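Local coordinates for protein PelA (Pseudomonas aeruginosa, PDB 5TCB) that probably hydrolyses glycosidic bonds through the glycoside hydrolase domain present here, one piece of a longer protein that is also thought to act as a deacetylase, at residues Pro24-Ala32 with Val258-Leu269. Sequence-based numbering, arbitrary orientation.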
loop_
_atom_site.group_PDB
_atom_site.type_symbol
_atom_site.label_atom_id
_atom_site.label_comp_id
_atom_site.label_asym_id
_atom_site.label_seq_id
_atom_site.Cartn_x
_atom_site.Cartn_y
_atom_site.Cartn_z
ATOM N N PRO A 24 -13.539 -1.969 3.690
ATOM C CA PRO A 24 -13.414 -1.625 5.107
ATOM C C PRO A 24 -14.384 -0.552 5.577
ATOM O O PRO A 24 -14.724 0.382 4.849
ATOM C CB PRO A 24 -11.980 -1.103 5.203
ATOM C CG PRO A 24 -11.747 -0.480 3.897
ATOM C CD PRO A 24 -12.466 -1.351 2.895
ATOM N N SER A 25 -14.759 -0.655 6.854
ATOM C CA SER A 25 -15.478 0.406 7.535
ATOM C C SER A 25 -14.535 1.428 8.150
ATOM O O SER A 25 -14.921 2.592 8.345
ATOM C CB SER A 25 -16.357 -0.186 8.655
ATOM O OG SER A 25 -17.429 -0.951 8.128
ATOM N N SER A 26 -13.325 0.992 8.465
ATOM C CA SER A 26 -12.260 1.791 9.052
ATOM C C SER A 26 -10.959 1.083 8.724
ATOM O O SER A 26 -10.953 -0.104 8.413
ATOM C CB SER A 26 -12.412 1.947 10.567
ATOM O OG SER A 26 -12.301 0.702 11.228
ATOM N N VAL A 27 -9.853 1.828 8.754
ATOM C CA VAL A 27 -8.572 1.252 8.367
ATOM C C VAL A 27 -7.467 1.941 9.156
ATOM O O VAL A 27 -7.532 3.148 9.428
ATOM C CB VAL A 27 -8.354 1.358 6.834
ATOM C CG1 VAL A 27 -8.286 2.817 6.359
ATOM C CG2 VAL A 27 -7.149 0.590 6.419
ATOM N N ALA A 28 -6.468 1.148 9.537
ATOM C CA ALA A 28 -5.224 1.644 10.105
ATOM C C ALA A 28 -4.036 1.006 9.398
ATOM O O ALA A 28 -4.119 -0.110 8.869
ATOM C CB ALA A 28 -5.158 1.377 11.628
ATOM N N PHE A 29 -2.913 1.735 9.407
ATOM C CA PHE A 29 -1.631 1.274 8.885
ATOM C C PHE A 29 -0.596 1.445 9.977
ATOM O O PHE A 29 -0.519 2.522 10.583
ATOM C CB PHE A 29 -1.174 2.107 7.676
ATOM C CG PHE A 29 -1.973 1.904 6.407
ATOM C CD1 PHE A 29 -3.252 2.432 6.286
ATOM C CD2 PHE A 29 -1.428 1.209 5.327
ATOM C CE1 PHE A 29 -3.992 2.262 5.131
ATOM C CE2 PHE A 29 -2.160 1.033 4.157
ATOM C CZ PHE A 29 -3.448 1.548 4.069
ATOM N N TRP A 30 0.203 0.399 10.218
ATOM C CA TRP A 30 1.245 0.446 11.243
ATOM C C TRP A 30 2.445 -0.315 10.709
ATOM O O TRP A 30 2.368 -1.531 10.534
ATOM C CB TRP A 30 0.766 -0.149 12.569
ATOM C CG TRP A 30 1.795 0.001 13.646
ATOM C CD1 TRP A 30 2.932 -0.770 13.811
ATOM C CD2 TRP A 30 1.838 0.990 14.686
ATOM N NE1 TRP A 30 3.646 -0.324 14.878
ATOM C CE2 TRP A 30 3.006 0.750 15.447
ATOM C CE3 TRP A 30 1.000 2.040 15.063
ATOM C CZ2 TRP A 30 3.362 1.537 16.525
ATOM C CZ3 TRP A 30 1.334 2.806 16.150
ATOM C CH2 TRP A 30 2.512 2.562 16.882
ATOM N N TYR A 31 3.540 0.387 10.436
ATOM C CA TYR A 31 4.704 -0.245 9.825
ATOM C C TYR A 31 5.870 -0.386 10.786
ATOM O O TYR A 31 6.949 -0.879 10.392
ATOM C CB TYR A 31 5.146 0.577 8.613
ATOM C CG TYR A 31 4.205 0.560 7.421
ATOM C CD1 TYR A 31 3.217 -0.396 7.283
ATOM C CD2 TYR A 31 4.337 1.495 6.417
ATOM C CE1 TYR A 31 2.397 -0.410 6.190
ATOM C CE2 TYR A 31 3.501 1.483 5.309
ATOM C CZ TYR A 31 2.555 0.523 5.204
ATOM O OH TYR A 31 1.716 0.498 4.115
ATOM N N ALA A 32 5.726 0.096 12.005
ATOM C CA ALA A 32 6.806 0.168 12.965
ATOM C C ALA A 32 6.835 -1.064 13.866
ATOM O O ALA A 32 5.921 -1.897 13.871
ATOM C CB ALA A 32 6.670 1.439 13.808
ATOM N N VAL A 258 -12.721 5.973 2.791
ATOM C CA VAL A 258 -12.450 5.396 4.106
ATOM C C VAL A 258 -11.063 5.881 4.508
ATOM O O VAL A 258 -10.076 5.458 3.884
ATOM C CB VAL A 258 -12.517 3.870 4.083
ATOM C CG1 VAL A 258 -12.311 3.301 5.495
ATOM C CG2 VAL A 258 -13.863 3.419 3.550
ATOM N N PRO A 259 -10.937 6.791 5.473
ATOM C CA PRO A 259 -9.648 7.449 5.697
ATOM C C PRO A 259 -8.792 6.849 6.795
ATOM O O PRO A 259 -9.299 6.236 7.731
ATOM C CB PRO A 259 -10.068 8.857 6.092
ATOM C CG PRO A 259 -11.315 8.617 6.894
ATOM C CD PRO A 259 -12.023 7.456 6.229
ATOM N N PHE A 260 -7.487 7.088 6.696
ATOM C CA PHE A 260 -6.576 6.977 7.822
ATOM C C PHE A 260 -5.658 8.170 7.755
ATOM O O PHE A 260 -5.013 8.389 6.727
ATOM C CB PHE A 260 -5.769 5.690 7.782
ATOM C CG PHE A 260 -4.906 5.450 9.014
ATOM C CD1 PHE A 260 -5.479 5.334 10.275
ATOM C CD2 PHE A 260 -3.531 5.262 8.884
ATOM C CE1 PHE A 260 -4.704 5.085 11.404
ATOM C CE2 PHE A 260 -2.753 5.008 10.005
ATOM C CZ PHE A 260 -3.323 4.896 11.260
ATOM N N VAL A 261 -5.627 8.952 8.823
ATOM C CA VAL A 261 -4.854 10.183 8.860
ATOM C C VAL A 261 -3.755 9.983 9.886
ATOM O O VAL A 261 -4.027 9.858 11.086
ATOM C CB VAL A 261 -5.728 11.393 9.193
ATOM C CG1 VAL A 261 -4.908 12.674 9.052
ATOM C CG2 VAL A 261 -7.000 11.402 8.307
ATOM N N SER A 262 -2.511 9.928 9.425
ATOM C CA SER A 262 -1.428 9.489 10.299
ATOM C C SER A 262 -0.141 10.218 9.912
ATOM O O SER A 262 -0.179 11.281 9.291
ATOM C CB SER A 262 -1.315 7.957 10.234
ATOM O OG SER A 262 -0.471 7.482 11.253
ATOM N N THR A 263 0.987 9.677 10.323
ATOM C CA THR A 263 2.323 10.198 10.056
ATOM C C THR A 263 2.982 9.406 8.943
ATOM O O THR A 263 2.655 8.234 8.722
ATOM C CB THR A 263 3.199 10.090 11.310
ATOM O OG1 THR A 263 3.308 8.708 11.674
ATOM C CG2 THR A 263 2.608 10.892 12.466
ATOM N N PRO A 264 3.968 9.987 8.256
ATOM C CA PRO A 264 4.599 9.271 7.128
ATOM C C PRO A 264 5.360 8.019 7.521
ATOM O O PRO A 264 5.563 7.147 6.667
ATOM C CB PRO A 264 5.538 10.330 6.535
ATOM C CG PRO A 264 5.819 11.279 7.685
ATOM C CD PRO A 264 4.537 11.332 8.452
ATOM N N ALA A 265 5.808 7.906 8.770
ATOM C CA ALA A 265 6.446 6.690 9.244
ATOM C C ALA A 265 5.442 5.603 9.600
ATOM O O ALA A 265 5.837 4.438 9.728
ATOM C CB ALA A 265 7.309 6.996 10.468
ATOM N N LEU A 266 4.163 5.947 9.704
ATOM C CA LEU A 266 3.116 4.997 10.073
ATOM C C LEU A 266 3.490 4.289 11.371
ATOM O O LEU A 266 3.415 3.055 11.507
ATOM C CB LEU A 266 2.819 4.006 8.947
ATOM C CG LEU A 266 2.050 4.502 7.720
ATOM C CD1 LEU A 266 0.862 5.386 8.073
ATOM C CD2 LEU A 266 2.982 5.197 6.753
ATOM N N ASP A 267 3.870 5.110 12.351
ATOM C CA ASP A 267 4.281 4.655 13.669
ATOM C C ASP A 267 3.413 5.269 14.762
ATOM O O ASP A 267 3.869 5.467 15.891
ATOM C CB ASP A 267 5.751 4.991 13.898
ATOM C CG ASP A 267 6.032 6.488 13.875
ATOM O OD1 ASP A 267 5.108 7.288 13.606
ATOM O OD2 ASP A 267 7.205 6.870 14.099
ATOM N N TYR A 268 2.154 5.552 14.419
ATOM C CA TYR A 268 1.268 6.406 15.196
ATOM C C TYR A 268 -0.138 5.859 15.107
ATOM O O TYR A 268 -0.568 5.420 14.039
ATOM C CB TYR A 268 1.322 7.843 14.652
ATOM C CG TYR A 268 0.286 8.850 15.173
ATOM C CD1 TYR A 268 0.222 9.220 16.507
ATOM C CD2 TYR A 268 -0.559 9.492 14.287
ATOM C CE1 TYR A 268 -0.708 10.185 16.948
ATOM C CE2 TYR A 268 -1.476 10.436 14.698
ATOM C CZ TYR A 268 -1.544 10.804 16.014
ATOM O OH TYR A 268 -2.453 11.760 16.394
ATOM N N LEU A 269 -0.866 5.906 16.225
ATOM C CA LEU A 269 -2.271 5.511 16.222
ATOM C C LEU A 269 -3.089 6.681 15.669
ATOM O O LEU A 269 -3.730 7.443 16.392
ATOM C CB LEU A 269 -2.703 5.082 17.616
ATOM C CG LEU A 269 -2.351 3.661 18.033
ATOM C CD1 LEU A 269 -2.600 3.472 19.518
ATOM C CD2 LEU A 269 -3.175 2.653 17.207
HETATM O O HOH W 1 0.385 4.917 11.606
#
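The Phe260 ring lies flat against the backbone of Ala28 and Phe29: Ala28 CA sits over its centre, 3.7 Å from the centroid in a CH-pi contact, and Phe29 N rests on the same face nearer the rim. With CG anti to the backbone N (chi1 -174°), the ring reaches across to the facing strand. A water lies at its edge, in plane, and Phe260 CD2 approaches the edge of the Phe29 ring at CD1. Val27 O, 3.1 Å from Phe260 CD1, is buried here without a polar partner. The Trp30 indole carries Leu266 O and the Asp267 backbone over one face, while Leu269 N stands at its edge; Trp30 CH2 comes to 3.4 Å from Asp267 O.

Beyond the strands, Tyr31 N donates a nearly straight hydrogen bond to Leu266 O (2.9 Å, 164°), in the carbonyl plane, and Trp30 CA makes a CA-H...O contact with the same oxygen. Leu266, ending the Thr263-Leu266 type I turn, lies alongside Tyr31 and sets CD1 against Phe29 CB at 3.9 Å. The water accepts from Ser262 OG and donates to Phe29 O and Tyr268 O, bridging the segments. At the far end Val258 CG1 packs on Pro24 CG and Val27 CG1 (4.1 Å each), with CG2 close to Pro24 O.

Strands 27-30 and 258-262, first and last of eight, run roughly parallel (35° apart, axes 6.4 Å at closest approach); their meeting closes the (beta/alpha)8 barrel of this GH114 domain at a seam of side chains, water and the Tyr31-Leu266 bond. Strand 45-48 pairs with 27-30, Val232 and Ile234 of strand 231-236 back Val27 and Phe29, and helix 242-254 covers Pro259 and Val261.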